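Local coordinates for hypothetical protein aq_1665 (Aquifex aeolicus, PDB 1XM7), which is of unknown function but belongs to the calcineurin-like phosphoesterases and is therefore probably a hydrolase, at residues Arg25-Asn36 and Asn170-Pro178; Ile109-Lys117 and Arg127-Tyr135. One frame throughout, in Å; residues are numbered along the deposited sequence.

Contact 1. Residues Arg25-Asn36 and Asn170-Pro178; sequences RFKGFEIVILTN and NVEWNDYKP
The backbones of Ile33, in the helix that begins at Phe29, and Tyr176, in the loop after the 3-10 turn 171-173, come within 5.2 Å of each other between their CA atoms, and Tyr176 buries more surface here than any other residue. Its CG stands anti to its carbonyl carbon (chi1 -55°), which turns the ring toward segment 25-36, against the first turns of helix 29-36 and residues Arg25 and Phe26. Ile33 lies at the ring's edge, with its CG1 3.5 Å from Tyr176 CD2. Phe26 points its own edge at a Tyr176 face in a T-shaped stack, the centroids 5.4 Å apart and the planes at 65°. Beyond the ring, the Tyr176 hydroxyl OH rests 3.3 Å from Arg25 CD. The Arg25 chain bends at chi2 (-77°) and brings its NE 2.8 Å from Glu172 OE1 in an almost straight salt bridge, which lies in the guanidinium plane and uses the anti lone pair of the oxygen. The other guanidinium nitrogens are bound as well, NH1 by the carbonyl of Thr10 and NH2 by that of Asp9, which should fix the group's rotation. Glu172 OE2 accepts from the Trp150 amide. Val171 CG1 meets Ile33 CD1 at 3.9 Å, and both residues also touch Ile7 of strand 4-7, while helix 17-20 packs on Arg25 and Glu172 through Ile17.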
loop_
_atom_site.group_PDB
_atom_site.type_symbol
_atom_site.label_atom_id
_atom_site.label_comp_id
_atom_site.label_asym_id
_atom_site.label_seq_id
_atom_site.Cartn_x
_atom_site.Cartn_y
_atom_site.Cartn_z
ATOM N N ARG A 25 8.320 -14.033 0.418
ATOM C CA ARG A 25 9.462 -13.213 0.806
ATOM C C ARG A 25 10.781 -13.972 0.678
ATOM O O ARG A 25 10.876 -15.162 0.989
ATOM C CB ARG A 25 9.282 -12.701 2.238
ATOM C CG ARG A 25 8.052 -11.820 2.438
ATOM C CD ARG A 25 8.240 -10.400 1.909
ATOM N NE ARG A 25 7.026 -9.599 2.088
ATOM C CZ ARG A 25 6.972 -8.268 2.048
ATOM N NH1 ARG A 25 8.067 -7.550 1.833
ATOM N NH2 ARG A 25 5.811 -7.652 2.228
ATOM N N PHE A 26 11.803 -13.250 0.234
ATOM C CA PHE A 26 13.127 -13.802 0.002
ATOM C C PHE A 26 14.154 -12.731 0.312
ATOM O O PHE A 26 13.845 -11.543 0.252
ATOM C CB PHE A 26 13.232 -14.150 -1.465
ATOM C CG PHE A 26 12.902 -12.992 -2.359
ATOM C CD1 PHE A 26 13.862 -12.020 -2.650
ATOM C CD2 PHE A 26 11.612 -12.833 -2.866
ATOM C CE1 PHE A 26 13.539 -10.905 -3.431
ATOM C CE2 PHE A 26 11.277 -11.714 -3.654
ATOM C CZ PHE A 26 12.243 -10.752 -3.934
ATOM N N LYS A 27 15.379 -13.145 0.609
ATOM C CA LYS A 27 16.440 -12.195 0.908
ATOM C C LYS A 27 16.668 -11.222 -0.262
ATOM O O LYS A 27 16.712 -11.623 -1.424
ATOM C CB LYS A 27 17.734 -12.938 1.235
ATOM C CG LYS A 27 18.856 -12.012 1.667
ATOM C CD LYS A 27 20.056 -12.773 2.221
ATOM C CE LYS A 27 21.091 -11.804 2.793
ATOM N NZ LYS A 27 20.483 -10.787 3.721
ATOM N N GLY A 28 16.799 -9.937 0.052
ATOM C CA GLY A 28 17.005 -8.949 -0.989
ATOM C C GLY A 28 15.719 -8.465 -1.640
ATOM O O GLY A 28 15.735 -8.051 -2.801
ATOM N N PHE A 29 14.604 -8.503 -0.912
ATOM C CA PHE A 29 13.335 -8.055 -1.483
ATOM C C PHE A 29 13.230 -6.539 -1.485
ATOM O O PHE A 29 12.472 -5.970 -2.265
ATOM C CB PHE A 29 12.147 -8.670 -0.733
ATOM C CG PHE A 29 12.078 -8.285 0.713
ATOM C CD1 PHE A 29 11.527 -7.063 1.099
ATOM C CD2 PHE A 29 12.585 -9.134 1.692
ATOM C CE1 PHE A 29 11.483 -6.680 2.441
ATOM C CE2 PHE A 29 12.551 -8.772 3.038
ATOM C CZ PHE A 29 11.997 -7.535 3.417
ATOM N N GLU A 30 13.989 -5.879 -0.616
ATOM C CA GLU A 30 13.958 -4.422 -0.578
ATOM C C GLU A 30 14.497 -3.905 -1.905
ATOM O O GLU A 30 13.903 -3.017 -2.522
ATOM C CB GLU A 30 14.808 -3.874 0.576
ATOM C CG GLU A 30 14.236 -4.145 1.961
ATOM C CD GLU A 30 14.793 -5.403 2.610
ATOM O OE1 GLU A 30 15.133 -6.371 1.885
ATOM O OE2 GLU A 30 14.877 -5.418 3.857
ATOM N N ILE A 31 15.616 -4.473 -2.347
ATOM C CA ILE A 31 16.236 -4.070 -3.601
ATOM C C ILE A 31 15.294 -4.308 -4.772
ATOM O O ILE A 31 15.236 -3.504 -5.701
ATOM C CB ILE A 31 17.563 -4.849 -3.856
ATOM C CG1 ILE A 31 18.765 -3.911 -3.759
ATOM C CG2 ILE A 31 17.567 -5.454 -5.259
ATOM C CD1 ILE A 31 18.868 -3.174 -2.465
ATOM N N VAL A 32 14.562 -5.413 -4.740
ATOM C CA VAL A 32 13.643 -5.715 -5.825
ATOM C C VAL A 32 12.511 -4.709 -5.887
ATOM O O VAL A 32 12.146 -4.248 -6.966
ATOM C CB VAL A 32 13.056 -7.116 -5.670
ATOM C CG1 VAL A 32 11.909 -7.315 -6.650
ATOM C CG2 VAL A 32 14.154 -8.149 -5.896
ATOM N N ILE A 33 11.957 -4.371 -4.730
ATOM C CA ILE A 33 10.868 -3.398 -4.661
ATOM C C ILE A 33 11.341 -2.035 -5.153
ATOM O O ILE A 33 10.704 -1.418 -6.002
ATOM C CB ILE A 33 10.347 -3.228 -3.211
ATOM C CG1 ILE A 33 9.522 -4.453 -2.794
ATOM C CG2 ILE A 33 9.531 -1.941 -3.103
ATOM C CD1 ILE A 33 9.168 -4.481 -1.304
ATOM N N LEU A 34 12.452 -1.566 -4.593
ATOM C CA LEU A 34 13.026 -0.276 -4.967
ATOM C C LEU A 34 13.374 -0.218 -6.452
ATOM O O LEU A 34 13.296 0.836 -7.082
ATOM C CB LEU A 34 14.278 -0.005 -4.135
ATOM C CG LEU A 34 14.015 0.175 -2.634
ATOM C CD1 LEU A 34 15.340 0.296 -1.883
ATOM C CD2 LEU A 34 13.144 1.412 -2.416
ATOM N N THR A 35 13.756 -1.363 -7.003
ATOM C CA THR A 35 14.104 -1.446 -8.402
ATOM C C THR A 35 12.867 -1.223 -9.249
ATOM O O THR A 35 12.868 -0.376 -10.142
ATOM C CB THR A 35 14.713 -2.814 -8.732
ATOM O OG1 THR A 35 16.025 -2.891 -8.165
ATOM C CG2 THR A 35 14.806 -3.015 -10.235
ATOM N N ASN A 36 11.803 -1.965 -8.951
ATOM C CA ASN A 36 10.553 -1.849 -9.706
ATOM C C ASN A 36 9.910 -0.478 -9.629
ATOM O O ASN A 36 9.109 -0.111 -10.489
ATOM C CB ASN A 36 9.561 -2.916 -9.248
ATOM C CG ASN A 36 9.933 -4.308 -9.748
ATOM O OD1 ASN A 36 9.618 -5.315 -9.111
ATOM N ND2 ASN A 36 10.599 -4.370 -10.901
ATOM N N ASN A 170 -0.694 -4.706 -1.802
ATOM C CA ASN A 170 0.404 -5.359 -1.085
ATOM C C ASN A 170 1.405 -5.951 -2.067
ATOM O O ASN A 170 1.024 -6.659 -2.991
ATOM C CB ASN A 170 -0.151 -6.466 -0.181
ATOM C CG ASN A 170 0.924 -7.142 0.661
ATOM O OD1 ASN A 170 0.709 -7.426 1.839
ATOM N ND2 ASN A 170 2.075 -7.413 0.060
ATOM N N VAL A 171 2.684 -5.667 -1.855
ATOM C CA VAL A 171 3.739 -6.163 -2.736
ATOM C C VAL A 171 3.677 -7.663 -2.978
ATOM O O VAL A 171 3.853 -8.117 -4.103
ATOM C CB VAL A 171 5.141 -5.821 -2.185
ATOM C CG1 VAL A 171 5.373 -4.328 -2.257
ATOM C CG2 VAL A 171 5.277 -6.311 -0.752
ATOM N N GLU A 172 3.415 -8.428 -1.924
ATOM C CA GLU A 172 3.349 -9.883 -2.027
ATOM C C GLU A 172 2.340 -10.415 -3.049
ATOM O O GLU A 172 2.449 -11.556 -3.500
ATOM C CB GLU A 172 3.048 -10.499 -0.658
ATOM C CG GLU A 172 4.125 -10.270 0.380
ATOM C CD GLU A 172 3.927 -11.130 1.610
ATOM O OE1 GLU A 172 4.704 -10.992 2.568
ATOM O OE2 GLU A 172 2.994 -11.953 1.625
ATOM N N TRP A 173 1.358 -9.601 -3.413
ATOM C CA TRP A 173 0.355 -10.037 -4.377
ATOM C C TRP A 173 0.635 -9.549 -5.778
ATOM O O TRP A 173 0.081 -10.081 -6.741
ATOM C CB TRP A 173 -1.034 -9.545 -3.982
ATOM C CG TRP A 173 -1.633 -10.275 -2.835
ATOM C CD1 TRP A 173 -1.855 -9.788 -1.580
ATOM C CD2 TRP A 173 -2.113 -11.628 -2.834
ATOM N NE1 TRP A 173 -2.444 -10.750 -0.799
ATOM C CE2 TRP A 173 -2.615 -11.890 -1.542
ATOM C CE3 TRP A 173 -2.166 -12.642 -3.800
ATOM C CZ2 TRP A 173 -3.168 -13.130 -1.187
ATOM C CZ3 TRP A 173 -2.713 -13.872 -3.449
ATOM C CH2 TRP A 173 -3.207 -14.104 -2.151
ATOM N N ASN A 174 1.485 -8.536 -5.905
ATOM C CA ASN A 174 1.770 -7.987 -7.220
ATOM C C ASN A 174 3.216 -8.120 -7.657
ATOM O O ASN A 174 3.714 -7.307 -8.425
ATOM C CB ASN A 174 1.331 -6.521 -7.272
ATOM C CG ASN A 174 0.008 -6.294 -6.565
ATOM O OD1 ASN A 174 -0.025 -5.882 -5.408
ATOM N ND2 ASN A 174 -1.088 -6.590 -7.246
ATOM N N ASP A 175 3.880 -9.161 -7.168
ATOM C CA ASP A 175 5.267 -9.430 -7.527
ATOM C C ASP A 175 6.164 -8.217 -7.251
ATOM O O ASP A 175 7.005 -7.841 -8.069
ATOM C CB ASP A 175 5.340 -9.856 -9.011
ATOM C CG ASP A 175 6.610 -10.652 -9.342
ATOM O OD1 ASP A 175 7.050 -11.469 -8.497
ATOM O OD2 ASP A 175 7.162 -10.477 -10.457
ATOM N N TYR A 176 5.961 -7.606 -6.087
ATOM C CA TYR A 176 6.737 -6.447 -5.650
ATOM C C TYR A 176 6.808 -5.293 -6.647
ATOM O O TYR A 176 7.865 -4.705 -6.858
ATOM C CB TYR A 176 8.146 -6.899 -5.243
ATOM C CG TYR A 176 8.114 -7.991 -4.196
ATOM C CD1 TYR A 176 7.798 -9.304 -4.541
ATOM C CD2 TYR A 176 8.301 -7.695 -2.845
ATOM C CE1 TYR A 176 7.663 -10.286 -3.565
ATOM C CE2 TYR A 176 8.163 -8.672 -1.861
ATOM C CZ TYR A 176 7.843 -9.961 -2.229
ATOM O OH TYR A 176 7.693 -10.925 -1.260
ATOM N N LYS A 177 5.667 -4.973 -7.249
ATOM C CA LYS A 177 5.562 -3.871 -8.206
ATOM C C LYS A 177 4.378 -2.966 -7.842
ATOM O O LYS A 177 3.316 -3.446 -7.436
ATOM C CB LYS A 177 5.353 -4.403 -9.623
ATOM C CG LYS A 177 6.527 -5.144 -10.210
ATOM C CD LYS A 177 6.214 -5.584 -11.622
ATOM C CE LYS A 177 7.300 -6.504 -12.146
ATOM N NZ LYS A 177 6.953 -7.082 -13.482
ATOM N N PRO A 178 4.546 -1.643 -7.985
ATOM C CA PRO A 178 3.436 -0.751 -7.649
ATOM C C PRO A 178 2.341 -1.013 -8.649
ATOM O O PRO A 178 2.586 -1.589 -9.700
ATOM C CB PRO A 178 4.035 0.626 -7.846
ATOM C CG PRO A 178 4.938 0.399 -9.030
ATOM C CD PRO A 178 5.631 -0.898 -8.650
#

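Contact 2. Residues Ile109-Lys117 and Arg127-Tyr135; sequences ILLSHYPAK and RQEMVREIY
Leu110 of strand 107-112 packs on Val131 and Ile134 of helix 125-137 within a beta-alpha-beta unit that continues into strand 142-145. Strand segment 109-112 and helix segment 127-135 run nearly antiparallel at 163°, their axes 9.7 Å apart. Leu110 CD1 sits 3.7 Å from Val131 CG1, and the other methyl of Val131, CG2, faces the oxygen OG of Ser112, which is itself bonded to the Phe98 carbonyl.

Arg127 reaches along the ring of Tyr114. Its CB lies over one face, 3.9 Å from the ring centroid and 14° off the normal, a CH-pi contact; His113 covers the opposite face. With the chain extended from CG to NE, CD follows the ring outward to 3.4 Å from Tyr114 CZ. Past NE the guanidinium stands steeply against the ring, and NH1 gives a hydrogen bond to Tyr114 OH at 2.8 Å, so aliphatic stem and charged tip both engage the same tyrosine.

The next residue, Gln128, has its CG 3.3 Å from the carbonyl O of Pro115, alongside the chain as it leaves the strand. Arg132 folds back at chi3 (-68°), its guanidinium lying over the CA of Glu129. From there Arg132 NH1 donates to Ala116 O at 2.9 Å, with the acceptor in the guanidinium plane.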
loop_
_atom_site.group_PDB
_atom_site.type_symbol
_atom_site.label_atom_id
_atom_site.label_comp_id
_atom_site.label_asym_id
_atom_site.label_seq_id
_atom_site.Cartn_x
_atom_site.Cartn_y
_atom_site.Cartn_z
ATOM N N ILE A 109 -12.276 7.011 -5.276
ATOM C CA ILE A 109 -11.438 5.979 -4.672
ATOM C C ILE A 109 -11.034 6.156 -3.202
ATOM O O ILE A 109 -10.473 7.185 -2.807
ATOM C CB ILE A 109 -10.130 5.791 -5.482
ATOM C CG1 ILE A 109 -10.449 5.637 -6.972
ATOM C CG2 ILE A 109 -9.383 4.556 -4.980
ATOM C CD1 ILE A 109 -9.222 5.626 -7.870
ATOM N N LEU A 110 -11.309 5.120 -2.412
ATOM C CA LEU A 110 -10.961 5.096 -1.000
ATOM C C LEU A 110 -9.617 4.394 -0.885
ATOM O O LEU A 110 -9.435 3.274 -1.380
ATOM C CB LEU A 110 -11.986 4.301 -0.185
ATOM C CG LEU A 110 -12.215 4.623 1.301
ATOM C CD1 LEU A 110 -12.526 3.340 2.035
ATOM C CD2 LEU A 110 -11.019 5.288 1.926
ATOM N N LEU A 111 -8.683 5.072 -0.230
ATOM C CA LEU A 111 -7.353 4.546 0.002
ATOM C C LEU A 111 -7.225 4.310 1.495
ATOM O O LEU A 111 -7.359 5.237 2.305
ATOM C CB LEU A 111 -6.300 5.558 -0.421
ATOM C CG LEU A 111 -6.388 6.131 -1.832
ATOM C CD1 LEU A 111 -5.289 7.155 -1.991
ATOM C CD2 LEU A 111 -6.258 5.029 -2.873
ATOM N N SER A 112 -6.974 3.065 1.859
ATOM C CA SER A 112 -6.811 2.716 3.253
ATOM C C SER A 112 -5.847 1.538 3.338
ATOM O O SER A 112 -5.606 0.858 2.341
ATOM C CB SER A 112 -8.154 2.333 3.844
ATOM O OG SER A 112 -8.043 2.165 5.240
ATOM N N HIS A 113 -5.271 1.305 4.510
ATOM C CA HIS A 113 -4.362 0.184 4.667
ATOM C C HIS A 113 -5.171 -1.079 4.902
ATOM O O HIS A 113 -4.809 -2.155 4.450
ATOM C CB HIS A 113 -3.445 0.402 5.865
ATOM C CG HIS A 113 -2.654 -0.812 6.243
ATOM N ND1 HIS A 113 -1.587 -1.269 5.497
ATOM C CD2 HIS A 113 -2.798 -1.683 7.267
ATOM C CE1 HIS A 113 -1.110 -2.373 6.046
ATOM N NE2 HIS A 113 -1.825 -2.645 7.121
ATOM N N TYR A 114 -6.280 -0.926 5.613
ATOM C CA TYR A 114 -7.132 -2.049 5.963
ATOM C C TYR A 114 -8.157 -2.360 4.909
ATOM O O TYR A 114 -8.636 -1.469 4.219
ATOM C CB TYR A 114 -7.832 -1.780 7.302
ATOM C CG TYR A 114 -6.865 -1.396 8.402
ATOM C CD1 TYR A 114 -6.334 -0.104 8.466
ATOM C CD2 TYR A 114 -6.419 -2.341 9.330
ATOM C CE1 TYR A 114 -5.380 0.236 9.418
ATOM C CE2 TYR A 114 -5.460 -2.010 10.290
ATOM C CZ TYR A 114 -4.946 -0.718 10.327
ATOM O OH TYR A 114 -3.996 -0.375 11.267
ATOM N N PRO A 115 -8.503 -3.648 4.764
ATOM C CA PRO A 115 -9.491 -4.117 3.785
ATOM C C PRO A 115 -10.894 -4.052 4.378
ATOM O O PRO A 115 -11.062 -3.757 5.567
ATOM C CB PRO A 115 -9.053 -5.557 3.542
ATOM C CG PRO A 115 -8.657 -5.988 4.930
ATOM C CD PRO A 115 -7.845 -4.796 5.427
ATOM N N ALA A 116 -11.898 -4.332 3.558
ATOM C CA ALA A 116 -13.266 -4.330 4.044
ATOM C C ALA A 116 -13.408 -5.556 4.945
ATOM O O ALA A 116 -14.096 -5.517 5.971
ATOM C CB ALA A 116 -14.248 -4.406 2.874
ATOM N N LYS A 117 -12.736 -6.637 4.561
ATOM C CA LYS A 117 -12.781 -7.877 5.323
ATOM C C LYS A 117 -11.559 -8.714 5.001
ATOM O O LYS A 117 -11.257 -8.926 3.833
ATOM C CB LYS A 117 -14.033 -8.661 4.956
ATOM C CG LYS A 117 -14.287 -9.849 5.852
ATOM C CD LYS A 117 -15.554 -10.593 5.436
ATOM C CE LYS A 117 -16.358 -11.014 6.664
ATOM N NZ LYS A 117 -16.714 -9.836 7.539
ATOM N N ARG A 127 -11.161 -1.577 12.661
ATOM C CA ARG A 127 -10.628 -0.751 11.581
ATOM C C ARG A 127 -11.238 -1.153 10.229
ATOM O O ARG A 127 -11.478 -0.302 9.362
ATOM C CB ARG A 127 -9.092 -0.837 11.578
ATOM C CG ARG A 127 -8.513 -0.402 12.916
ATOM C CD ARG A 127 -7.007 -0.572 13.037
ATOM N NE ARG A 127 -6.605 -0.524 14.445
ATOM C CZ ARG A 127 -5.355 -0.656 14.875
ATOM N NH1 ARG A 127 -4.370 -0.841 14.013
ATOM N NH2 ARG A 127 -5.093 -0.630 16.172
ATOM N N GLN A 128 -11.507 -2.444 10.062
ATOM C CA GLN A 128 -12.126 -2.919 8.837
ATOM C C GLN A 128 -13.512 -2.284 8.727
ATOM O O GLN A 128 -13.924 -1.842 7.659
ATOM C CB GLN A 128 -12.266 -4.435 8.868
ATOM C CG GLN A 128 -10.997 -5.187 8.566
ATOM C CD GLN A 128 -11.182 -6.674 8.750
ATOM O OE1 GLN A 128 -12.304 -7.172 8.694
ATOM N NE2 GLN A 128 -10.088 -7.394 8.966
ATOM N N GLU A 129 -14.229 -2.236 9.841
ATOM C CA GLU A 129 -15.563 -1.648 9.855
ATOM C C GLU A 129 -15.555 -0.161 9.522
ATOM O O GLU A 129 -16.484 0.352 8.910
ATOM C CB GLU A 129 -16.210 -1.865 11.220
ATOM C CG GLU A 129 -17.395 -0.969 11.489
ATOM C CD GLU A 129 -17.878 -1.076 12.927
ATOM O OE1 GLU A 129 -17.028 -1.184 13.841
ATOM O OE2 GLU A 129 -19.110 -1.030 13.142
ATOM N N MET A 130 -14.511 0.538 9.934
ATOM C CA MET A 130 -14.423 1.963 9.662
ATOM C C MET A 130 -14.267 2.186 8.163
ATOM O O MET A 130 -14.890 3.076 7.586
ATOM C CB MET A 130 -13.244 2.561 10.427
ATOM C CG MET A 130 -13.398 2.497 11.954
ATOM S SD MET A 130 -14.829 3.428 12.545
ATOM C CE MET A 130 -14.048 4.445 13.624
ATOM N N VAL A 131 -13.439 1.358 7.534
ATOM C CA VAL A 131 -13.197 1.447 6.098
ATOM C C VAL A 131 -14.506 1.277 5.327
ATOM O O VAL A 131 -14.808 2.043 4.411
ATOM C CB VAL A 131 -12.187 0.354 5.644
ATOM C CG1 VAL A 131 -12.067 0.350 4.127
ATOM C CG2 VAL A 131 -10.821 0.606 6.283
ATOM N N ARG A 132 -15.266 0.251 5.699
ATOM C CA ARG A 132 -16.549 -0.016 5.072
ATOM C C ARG A 132 -17.436 1.205 5.290
ATOM O O ARG A 132 -18.021 1.745 4.352
ATOM C CB ARG A 132 -17.211 -1.236 5.708
ATOM C CG ARG A 132 -16.386 -2.496 5.638
ATOM C CD ARG A 132 -17.266 -3.722 5.864
ATOM N NE ARG A 132 -17.790 -3.804 7.224
ATOM C CZ ARG A 132 -17.161 -4.391 8.238
ATOM N NH1 ARG A 132 -15.980 -4.954 8.047
ATOM N NH2 ARG A 132 -17.709 -4.419 9.445
ATOM N N GLU A 133 -17.516 1.648 6.538
ATOM C CA GLU A 133 -18.338 2.796 6.870
ATOM C C GLU A 133 -18.031 3.984 5.976
ATOM O O GLU A 133 -18.938 4.551 5.360
ATOM C CB GLU A 133 -18.154 3.163 8.342
ATOM C CG GLU A 133 -19.478 3.324 9.083
ATOM C CD GLU A 133 -20.543 2.323 8.621
ATOM O OE1 GLU A 133 -20.348 1.090 8.798
ATOM O OE2 GLU A 133 -21.574 2.780 8.071
ATOM N N ILE A 134 -16.758 4.354 5.887
ATOM C CA ILE A 134 -16.350 5.480 5.041
ATOM C C ILE A 134 -16.769 5.216 3.598
ATOM O O ILE A 134 -17.375 6.069 2.943
ATOM C CB ILE A 134 -14.821 5.675 5.058
ATOM C CG1 ILE A 134 -14.375 6.251 6.402
ATOM C CG2 ILE A 134 -14.398 6.564 3.898
ATOM C CD1 ILE A 134 -12.864 6.253 6.576
ATOM N N TYR A 135 -16.428 4.027 3.116
ATOM C CA TYR A 135 -16.753 3.627 1.761
ATOM C C TYR A 135 -18.206 3.944 1.468
ATOM O O TYR A 135 -18.514 4.638 0.500
ATOM C CB TYR A 135 -16.523 2.132 1.589
ATOM C CG TYR A 135 -16.619 1.651 0.156
ATOM C CD1 TYR A 135 -15.515 1.699 -0.695
ATOM C CD2 TYR A 135 -17.800 1.100 -0.335
ATOM C CE1 TYR A 135 -15.582 1.201 -1.992
ATOM C CE2 TYR A 135 -17.877 0.601 -1.629
ATOM C CZ TYR A 135 -16.767 0.649 -2.451
ATOM O OH TYR A 135 -16.838 0.114 -3.720
#

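In the fold
Contact 2 is nested within the chain segment that contact 1 closes, and the two lie on opposite sides of the chain's centre, their own centres 24 Å apart. Their nearest atoms stay about 7 Å apart without touching. Each serves a different sheet: contact 1 lies beside strand 4-7 of the five-stranded sheet, contact 2 on strands 107-112 and 142-145 of the four-stranded one. Asp9 lies in reach of both: its carbonyl accepts from Arg25 of contact 1, and it also touches Asn170 there and His113 of segment 109-117. In metallophosphoesterases such aspartates, asparagines and histidines commonly line a metal centre, so this junction is probably where the active site lies.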